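Long-range contacts in mandelate racemase/muconate lactonizing enzyme family protein (Azoarcus sp., PDB 2QDE), which is a member of the mandelate racemase/muconate lactonizing enzyme family of the enolase superfamily and holds a barium ion in its barrel domain: residues A[6-16]-A[377-388]; A[30-38]-A[47-55]. One frame throughout, in Å; residues are numbered along the deposited sequence.

Contact 1 (A[6-16]-A[377-388])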
loop_
_atom_site.group_PDB
_atom_site.type_symbol
_atom_site.label_atom_id
_atom_site.label_comp_id
_atom_site.label_asym_id
_atom_site.label_seq_id
_atom_site.Cartn_x
_atom_site.Cartn_y
_atom_site.Cartn_z
ATOM N N THR A 6 -51.011 1.539 -13.195
ATOM C CA THR A 6 -51.848 2.604 -13.733
ATOM C C THR A 6 -52.090 3.729 -12.743
ATOM O O THR A 6 -52.608 4.783 -13.111
ATOM C CB THR A 6 -53.220 2.057 -14.142
ATOM O OG1 THR A 6 -53.866 1.512 -12.988
ATOM C CG2 THR A 6 -53.073 0.971 -15.186
ATOM N N LYS A 7 -51.717 3.508 -11.487
ATOM C CA LYS A 7 -51.938 4.516 -10.465
ATOM C C LYS A 7 -50.940 4.376 -9.324
ATOM O O LYS A 7 -50.705 3.282 -8.816
ATOM C CB LYS A 7 -53.375 4.382 -9.953
ATOM C CG LYS A 7 -53.852 5.433 -8.969
ATOM C CD LYS A 7 -55.347 5.203 -8.705
ATOM C CE LYS A 7 -55.783 5.743 -7.352
ATOM N NZ LYS A 7 -57.189 5.337 -7.019
ATOM N N VAL A 8 -50.344 5.498 -8.930
ATOM C CA VAL A 8 -49.385 5.497 -7.841
ATOM C C VAL A 8 -49.940 6.377 -6.729
ATOM O O VAL A 8 -50.205 7.566 -6.934
ATOM C CB VAL A 8 -48.013 6.023 -8.319
ATOM C CG1 VAL A 8 -47.025 6.034 -7.172
ATOM C CG2 VAL A 8 -47.501 5.146 -9.450
ATOM N N GLU A 9 -50.121 5.785 -5.553
ATOM C CA GLU A 9 -50.677 6.496 -4.407
ATOM C C GLU A 9 -49.794 6.466 -3.160
ATOM O O GLU A 9 -49.400 5.396 -2.694
ATOM C CB GLU A 9 -52.060 5.915 -4.080
ATOM C CG GLU A 9 -52.606 6.287 -2.713
ATOM C CD GLU A 9 -53.964 5.669 -2.448
ATOM O OE1 GLU A 9 -54.292 4.654 -3.103
ATOM O OE2 GLU A 9 -54.701 6.185 -1.579
ATOM N N VAL A 10 -49.505 7.650 -2.619
ATOM C CA VAL A 10 -48.679 7.783 -1.421
ATOM C C VAL A 10 -49.481 8.423 -0.295
ATOM O O VAL A 10 -49.949 9.551 -0.426
ATOM C CB VAL A 10 -47.428 8.643 -1.694
ATOM C CG1 VAL A 10 -46.598 8.761 -0.427
ATOM C CG2 VAL A 10 -46.607 8.017 -2.809
ATOM N N ILE A 11 -49.626 7.692 0.805
ATOM C CA ILE A 11 -50.390 8.138 1.966
ATOM C C ILE A 11 -49.506 8.474 3.162
ATOM O O ILE A 11 -48.799 7.607 3.685
ATOM C CB ILE A 11 -51.372 7.035 2.427
ATOM C CG1 ILE A 11 -52.173 6.516 1.234
ATOM C CG2 ILE A 11 -52.284 7.569 3.520
ATOM C CD1 ILE A 11 -52.946 5.263 1.533
ATOM N N PRO A 12 -49.544 9.735 3.625
ATOM C CA PRO A 12 -48.727 10.134 4.777
ATOM C C PRO A 12 -49.436 9.774 6.086
ATOM O O PRO A 12 -50.557 10.221 6.335
ATOM C CB PRO A 12 -48.598 11.639 4.589
ATOM C CG PRO A 12 -49.955 12.002 4.040
ATOM C CD PRO A 12 -50.228 10.900 3.028
ATOM N N ILE A 13 -48.793 8.956 6.913
ATOM C CA ILE A 13 -49.390 8.568 8.184
ATOM C C ILE A 13 -48.528 8.906 9.396
ATOM O O ILE A 13 -47.302 9.047 9.304
ATOM C CB ILE A 13 -49.712 7.046 8.234
ATOM C CG1 ILE A 13 -48.448 6.229 7.977
ATOM C CG2 ILE A 13 -50.789 6.699 7.209
ATOM C CD1 ILE A 13 -48.612 4.736 8.305
ATOM N N SER A 14 -49.190 9.054 10.534
ATOM C CA SER A 14 -48.513 9.347 11.787
ATOM C C SER A 14 -49.049 8.339 12.799
ATOM O O SER A 14 -50.231 8.355 13.130
ATOM C CB SER A 14 -48.815 10.777 12.243
ATOM O OG SER A 14 -48.242 11.732 11.364
ATOM N N THR A 15 -48.174 7.461 13.282
ATOM C CA THR A 15 -48.577 6.430 14.233
ATOM C C THR A 15 -48.117 6.687 15.668
ATOM O O THR A 15 -46.925 6.793 15.943
ATOM C CB THR A 15 -48.050 5.057 13.788
ATOM O OG1 THR A 15 -48.436 4.823 12.433
ATOM C CG2 THR A 15 -48.617 3.952 14.667
ATOM N N PRO A 16 -49.074 6.795 16.605
ATOM C CA PRO A 16 -48.740 7.036 18.011
ATOM C C PRO A 16 -48.079 5.805 18.637
ATOM O O PRO A 16 -48.384 4.671 18.269
ATOM C CB PRO A 16 -50.100 7.324 18.651
ATOM C CG PRO A 16 -50.951 7.801 17.496
ATOM C CD PRO A 16 -50.529 6.885 16.388
ATOM N N LEU A 377 -55.170 7.366 10.701
ATOM C CA LEU A 377 -53.790 7.739 11.013
ATOM C C LEU A 377 -53.133 8.731 10.053
ATOM O O LEU A 377 -51.971 9.085 10.242
ATOM C CB LEU A 377 -52.908 6.487 11.125
ATOM C CG LEU A 377 -53.251 5.456 12.216
ATOM C CD1 LEU A 377 -52.162 4.391 12.256
ATOM C CD2 LEU A 377 -53.362 6.118 13.580
ATOM N N VAL A 378 -53.857 9.180 9.032
ATOM C CA VAL A 378 -53.286 10.142 8.096
ATOM C C VAL A 378 -52.783 11.361 8.875
ATOM O O VAL A 378 -53.477 11.888 9.739
ATOM C CB VAL A 378 -54.327 10.572 7.038
ATOM C CG1 VAL A 378 -53.729 11.616 6.088
ATOM C CG2 VAL A 378 -54.788 9.350 6.257
ATOM N N THR A 379 -51.558 11.782 8.575
ATOM C CA THR A 379 -50.925 12.913 9.244
ATOM C C THR A 379 -51.768 14.190 9.176
ATOM O O THR A 379 -52.171 14.623 8.097
ATOM C CB THR A 379 -49.532 13.198 8.621
ATOM O OG1 THR A 379 -48.736 12.005 8.651
ATOM C CG2 THR A 379 -48.817 14.301 9.389
ATOM N N PRO A 380 -52.043 14.808 10.339
ATOM C CA PRO A 380 -52.842 16.040 10.385
ATOM C C PRO A 380 -52.272 17.119 9.469
ATOM O O PRO A 380 -51.062 17.352 9.461
ATOM C CB PRO A 380 -52.767 16.447 11.857
ATOM C CG PRO A 380 -52.672 15.123 12.568
ATOM C CD PRO A 380 -51.687 14.360 11.699
ATOM N N GLY A 381 -53.144 17.767 8.701
ATOM C CA GLY A 381 -52.709 18.820 7.797
ATOM C C GLY A 381 -52.193 18.303 6.466
ATOM O O GLY A 381 -51.849 19.082 5.576
ATOM N N LYS A 382 -52.145 16.984 6.327
ATOM C CA LYS A 382 -51.661 16.364 5.101
ATOM C C LYS A 382 -52.702 15.462 4.453
ATOM O O LYS A 382 -53.649 15.011 5.097
ATOM C CB LYS A 382 -50.384 15.563 5.379
ATOM C CG LYS A 382 -49.193 16.436 5.740
ATOM C CD LYS A 382 -47.864 15.676 5.709
ATOM C CE LYS A 382 -46.694 16.656 5.821
ATOM N NZ LYS A 382 -45.366 15.987 5.984
ATOM N N ALA A 383 -52.513 15.203 3.167
ATOM C CA ALA A 383 -53.432 14.366 2.423
ATOM C C ALA A 383 -52.660 13.399 1.540
ATOM O O ALA A 383 -51.496 13.633 1.215
ATOM C CB ALA A 383 -54.350 15.237 1.570
ATOM N N ALA A 384 -53.310 12.305 1.168
ATOM C CA ALA A 384 -52.690 11.317 0.307
ATOM C C ALA A 384 -52.527 11.945 -1.065
ATOM O O ALA A 384 -53.307 12.816 -1.450
ATOM C CB ALA A 384 -53.575 10.079 0.206
ATOM N N ARG A 385 -51.508 11.516 -1.801
ATOM C CA ARG A 385 -51.291 12.043 -3.133
ATOM C C ARG A 385 -51.445 10.924 -4.155
ATOM O O ARG A 385 -50.966 9.808 -3.940
ATOM C CB ARG A 385 -49.907 12.671 -3.246
ATOM C CG ARG A 385 -49.702 13.298 -4.591
ATOM C CD ARG A 385 -48.452 14.132 -4.653
ATOM N NE ARG A 385 -48.248 14.617 -6.013
ATOM C CZ ARG A 385 -47.167 15.268 -6.409
ATOM N NH1 ARG A 385 -46.196 15.506 -5.538
ATOM N NH2 ARG A 385 -47.063 15.684 -7.664
ATOM N N VAL A 386 -52.117 11.224 -5.265
ATOM C CA VAL A 386 -52.357 10.229 -6.308
ATOM C C VAL A 386 -51.922 10.719 -7.686
ATOM O O VAL A 386 -52.152 11.872 -8.054
ATOM C CB VAL A 386 -53.859 9.841 -6.359
ATOM C CG1 VAL A 386 -54.105 8.794 -7.432
ATOM C CG2 VAL A 386 -54.303 9.309 -5.005
ATOM N N VAL A 387 -51.279 9.830 -8.437
ATOM C CA VAL A 387 -50.797 10.136 -9.772
ATOM C C VAL A 387 -51.278 9.042 -10.712
ATOM O O VAL A 387 -51.119 7.858 -10.422
ATOM C CB VAL A 387 -49.250 10.161 -9.841
ATOM C CG1 VAL A 387 -48.804 10.734 -11.180
ATOM C CG2 VAL A 387 -48.676 10.976 -8.694
ATOM N N THR A 388 -51.874 9.444 -11.831
ATOM C CA THR A 388 -52.359 8.498 -12.828
ATOM C C THR A 388 -51.718 8.848 -14.163
ATOM O O THR A 388 -51.773 8.001 -15.078
ATOM C CB THR A 388 -53.901 8.553 -12.991
ATOM O OG1 THR A 388 -54.297 9.901 -13.262
ATOM C CG2 THR A 388 -54.601 8.083 -11.722
HETATM O O HOH W 1 -51.646 5.738 -16.075
#
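Strand 385-387 closes one edge of the four-stranded antiparallel sheet of the N-terminal capping domain by pairing with strand 6-15. Val8 and Val387 form a hydrogen-bonded antiparallel pair, Val8 N to Val387 O at 2.9 Å and 172°, and Val10 with Arg385 forms the next. Between them sits the non-hydrogen-bonded pair of Glu9 and Val386. On that face Val386 packs against Lys7 and Glu9: its CG1 meets Lys7 CE in a tight contact of 3.5 Å, while CG2 lies against CB and CG of Glu9. Lys7 reaches across because its CG is anti to the backbone N (chi1 -174°) and the chain beyond stays extended. On the other face Val8, Val10 and Val387 lie with Arg385, whose guanidinium leads away to a salt bridge with Asp71; Val10, Val387 and Arg385 touch Cys70 of helix 62-78.

Before the strand, a type II turn from Thr379 to Lys382 reverses the chain, which joins the strand at Arg385. Pro12 packs against the chain after the turn, its CG 3.8 Å from Lys382 CB and its CD 3.5 Å from Ala383 O. Pro12 O accepts from Thr379 N, which stands above the carbonyl plane, whereas Ser14 N meets Leu377 O nearly head-on to the carbonyl, at 2.8 Å. Thr379 OG1 donates to Ser14 OG at 2.8 Å and takes a hydrogen bond from Gln62; Ser14 OG is also bonded to Asp32. The C-terminal end thus returns to complete the N-terminal sheet, an arrangement of the two-domain enolase-superfamily fold.

Contact 2 (A[30-38]-A[47-55])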
loop_
_atom_site.group_PDB
_atom_site.type_symbol
_atom_site.label_atom_id
_atom_site.label_comp_id
_atom_site.label_asym_id
_atom_site.label_seq_id
_atom_site.Cartn_x
_atom_site.Cartn_y
_atom_site.Cartn_z
ATOM N N ARG A 30 -44.806 10.219 18.203
ATOM C CA ARG A 30 -45.458 9.585 17.062
ATOM C C ARG A 30 -44.477 9.305 15.923
ATOM O O ARG A 30 -43.496 10.025 15.727
ATOM C CB ARG A 30 -46.602 10.468 16.545
ATOM C CG ARG A 30 -46.147 11.721 15.821
ATOM C CD ARG A 30 -47.337 12.502 15.262
ATOM N NE ARG A 30 -46.923 13.474 14.247
ATOM C CZ ARG A 30 -47.758 14.277 13.595
ATOM N NH1 ARG A 30 -49.063 14.232 13.850
ATOM N NH2 ARG A 30 -47.294 15.122 12.681
ATOM N N ILE A 31 -44.758 8.250 15.171
ATOM C CA ILE A 31 -43.926 7.848 14.048
ATOM C C ILE A 31 -44.495 8.409 12.746
ATOM O O ILE A 31 -45.598 8.033 12.339
ATOM C CB ILE A 31 -43.879 6.313 13.934
ATOM C CG1 ILE A 31 -43.264 5.709 15.197
ATOM C CG2 ILE A 31 -43.109 5.910 12.695
ATOM C CD1 ILE A 31 -41.875 6.237 15.531
ATOM N N ASP A 32 -43.749 9.303 12.095
ATOM C CA ASP A 32 -44.197 9.885 10.833
ATOM C C ASP A 32 -43.602 9.112 9.657
ATOM O O ASP A 32 -42.376 9.054 9.483
ATOM C CB ASP A 32 -43.802 11.360 10.733
ATOM C CG ASP A 32 -44.477 12.222 11.795
ATOM O OD1 ASP A 32 -45.655 11.954 12.128
ATOM O OD2 ASP A 32 -43.837 13.174 12.287
ATOM N N GLY A 33 -44.473 8.523 8.848
ATOM C CA GLY A 33 -44.005 7.751 7.719
ATOM C C GLY A 33 -44.898 7.866 6.510
ATOM O O GLY A 33 -45.713 8.778 6.407
ATOM N N VAL A 34 -44.762 6.921 5.591
ATOM C CA VAL A 34 -45.550 6.943 4.381
ATOM C C VAL A 34 -45.932 5.538 3.935
ATOM O O VAL A 34 -45.177 4.591 4.144
ATOM C CB VAL A 34 -44.744 7.661 3.266
ATOM C CG1 VAL A 34 -44.855 6.922 1.956
ATOM C CG2 VAL A 34 -45.230 9.089 3.118
ATOM N N LEU A 35 -47.119 5.411 3.345
ATOM C CA LEU A 35 -47.584 4.138 2.812
ATOM C C LEU A 35 -47.678 4.328 1.307
ATOM O O LEU A 35 -48.044 5.406 0.830
ATOM C CB LEU A 35 -48.961 3.754 3.356
ATOM C CG LEU A 35 -49.146 3.460 4.847
ATOM C CD1 LEU A 35 -50.526 2.841 5.040
ATOM C CD2 LEU A 35 -48.068 2.506 5.363
ATOM N N LEU A 36 -47.347 3.283 0.560
ATOM C CA LEU A 36 -47.384 3.338 -0.891
ATOM C C LEU A 36 -48.321 2.288 -1.464
ATOM O O LEU A 36 -48.383 1.158 -0.979
ATOM C CB LEU A 36 -45.982 3.105 -1.461
ATOM C CG LEU A 36 -45.847 2.929 -2.982
ATOM C CD1 LEU A 36 -46.233 4.219 -3.698
ATOM C CD2 LEU A 36 -44.416 2.543 -3.322
ATOM N N LYS A 37 -49.050 2.671 -2.500
ATOM C CA LYS A 37 -49.938 1.744 -3.178
ATOM C C LYS A 37 -49.693 1.855 -4.667
ATOM O O LYS A 37 -49.808 2.939 -5.242
ATOM C CB LYS A 37 -51.411 2.049 -2.881
ATOM C CG LYS A 37 -51.866 1.632 -1.499
ATOM C CD LYS A 37 -53.361 1.880 -1.317
ATOM C CE LYS A 37 -53.814 1.552 0.106
ATOM N NZ LYS A 37 -55.264 1.878 0.314
ATOM N N LEU A 38 -49.331 0.734 -5.283
ATOM C CA LEU A 38 -49.103 0.683 -6.717
ATOM C C LEU A 38 -50.271 -0.098 -7.309
ATOM O O LEU A 38 -50.313 -1.329 -7.235
ATOM C CB LEU A 38 -47.783 -0.019 -7.039
ATOM C CG LEU A 38 -46.494 0.610 -6.499
ATOM C CD1 LEU A 38 -45.299 -0.147 -7.075
ATOM C CD2 LEU A 38 -46.420 2.086 -6.877
ATOM N N ILE A 47 -48.722 -2.995 -1.973
ATOM C CA ILE A 47 -48.618 -2.056 -0.856
ATOM C C ILE A 47 -47.273 -2.102 -0.142
ATOM O O ILE A 47 -46.572 -3.112 -0.182
ATOM C CB ILE A 47 -49.719 -2.316 0.199
ATOM C CG1 ILE A 47 -49.556 -3.723 0.790
ATOM C CG2 ILE A 47 -51.088 -2.173 -0.442
ATOM C CD1 ILE A 47 -50.537 -4.040 1.899
ATOM N N ALA A 48 -46.923 -1.004 0.520
ATOM C CA ALA A 48 -45.659 -0.916 1.254
ATOM C C ALA A 48 -45.714 0.194 2.298
ATOM O O ALA A 48 -46.482 1.149 2.158
ATOM C CB ALA A 48 -44.505 -0.663 0.292
ATOM N N ASP A 49 -44.893 0.050 3.337
ATOM C CA ASP A 49 -44.802 1.003 4.444
ATOM C C ASP A 49 -43.332 1.408 4.569
ATOM O O ASP A 49 -42.491 0.568 4.898
ATOM C CB ASP A 49 -45.247 0.322 5.742
ATOM C CG ASP A 49 -45.362 1.288 6.921
ATOM O OD1 ASP A 49 -44.859 2.434 6.840
ATOM O OD2 ASP A 49 -45.958 0.883 7.945
ATOM N N ALA A 50 -43.024 2.676 4.308
ATOM C CA ALA A 50 -41.649 3.159 4.392
ATOM C C ALA A 50 -41.119 3.053 5.816
ATOM O O ALA A 50 -39.910 2.900 6.042
ATOM C CB ALA A 50 -41.572 4.609 3.921
ATOM N N GLY A 51 -42.038 3.129 6.772
ATOM C CA GLY A 51 -41.661 3.067 8.166
ATOM C C GLY A 51 -41.317 4.467 8.638
ATOM O O GLY A 51 -41.576 5.450 7.947
ATOM N N ASP A 52 -40.722 4.556 9.817
ATOM C CA ASP A 52 -40.346 5.834 10.390
ATOM C C ASP A 52 -39.333 6.609 9.537
ATOM O O ASP A 52 -38.539 6.026 8.805
ATOM C CB ASP A 52 -39.783 5.597 11.794
ATOM C CG ASP A 52 -39.470 6.884 12.521
ATOM O OD1 ASP A 52 -40.254 7.844 12.385
ATOM O OD2 ASP A 52 -38.442 6.930 13.236
ATOM N N THR A 53 -39.378 7.934 9.628
ATOM C CA THR A 53 -38.441 8.775 8.902
ATOM C C THR A 53 -37.497 9.407 9.931
ATOM O O THR A 53 -37.929 9.858 10.996
ATOM C CB THR A 53 -39.171 9.879 8.091
ATOM O OG1 THR A 53 -40.048 10.616 8.955
ATOM C CG2 THR A 53 -39.991 9.249 6.962
ATOM N N SER A 54 -36.207 9.420 9.617
ATOM C CA SER A 54 -35.197 9.964 10.523
ATOM C C SER A 54 -34.278 10.941 9.795
ATOM O O SER A 54 -33.533 10.545 8.897
ATOM C CB SER A 54 -34.366 8.818 11.113
ATOM O OG SER A 54 -33.251 9.317 11.827
ATOM N N SER A 55 -34.313 12.207 10.198
ATOM C CA SER A 55 -33.492 13.222 9.548
ATOM C C SER A 55 -32.003 12.899 9.565
ATOM O O SER A 55 -31.308 13.094 8.567
ATOM C CB SER A 55 -33.716 14.594 10.198
ATOM O OG SER A 55 -33.234 14.615 11.526
HETATM O O HOH W 2 -40.874 10.225 12.884
#
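Strands 31-38 and 47-49 run antiparallel at 168°, their axes 4.6 Å apart at closest approach, as the two arms of a beta hairpin in the N-terminal capping domain. Leu36 and Ala48 make the hydrogen-bonded pair, with Leu36 N to Ala48 O at 2.8 Å; Ala50 N also donates to Val34 O. Leu36, Ala48 and Ala50 turn to helix 101-119, touching Thr106 and Phe109. On the face of Leu35, Lys37, Ile47 and Asp49, Lys37 CG lies beside Ile47 CG2 at 4.0 Å, and the lysine's end goes on to a salt bridge with Glu371.

Leu35 CD2 lies over one face of the Asp49 carboxylate, only 3.4 Å from Asp49 CG. That carboxylate closes an Asx turn: Gly51 N comes to Asp49 OD1 from the other side, well out of the plane, at 2.9 Å, while OD2 is bonded to Ser302 of the barrel domain. Past the turn the chain stays close to the first strand. Ile31 CG2 meets Asp52 CB at 3.5 Å, the two side chains crossing at about a right angle. A water bridges Asp32 N and Asp52 OD1. Thr53 grips Asp32 O twice, weakly through its backbone N and more closely through its hydroxyl; with chi1 at 53°, OG1 sits between the backbone N and the carbonyl carbon and donates to Asp32 O over 2.9 Å, tilted 32° from the carbonyl plane.

In the fold
Contacts 1 and 2 belong to one antiparallel sheet, ordered 45-49, 31-40, 5-15, 385-387, and their centres are 9 Å apart. Contact 2 is nested within the chain loop that contact 1 closes, and the neighbouring strands 5-15 and 31-40 join them. Ser14 OG and Asp32 OD1, 2.7 Å apart, link the two directly; Asp32 OD1 also pairs with Arg30, whose NH1 packs on Pro380 CD at 3.4 Å. Contacts 1 and 2 hold the two outermost strands of the sheet within the chain, 385-387 and 45-49; contact 2 is the one nearer the metal: the side chain of Asp52 is about 12 Å from the barium ion, which is bound by Asp195, Asn197, Glu221 and Asp246 of the barrel domain.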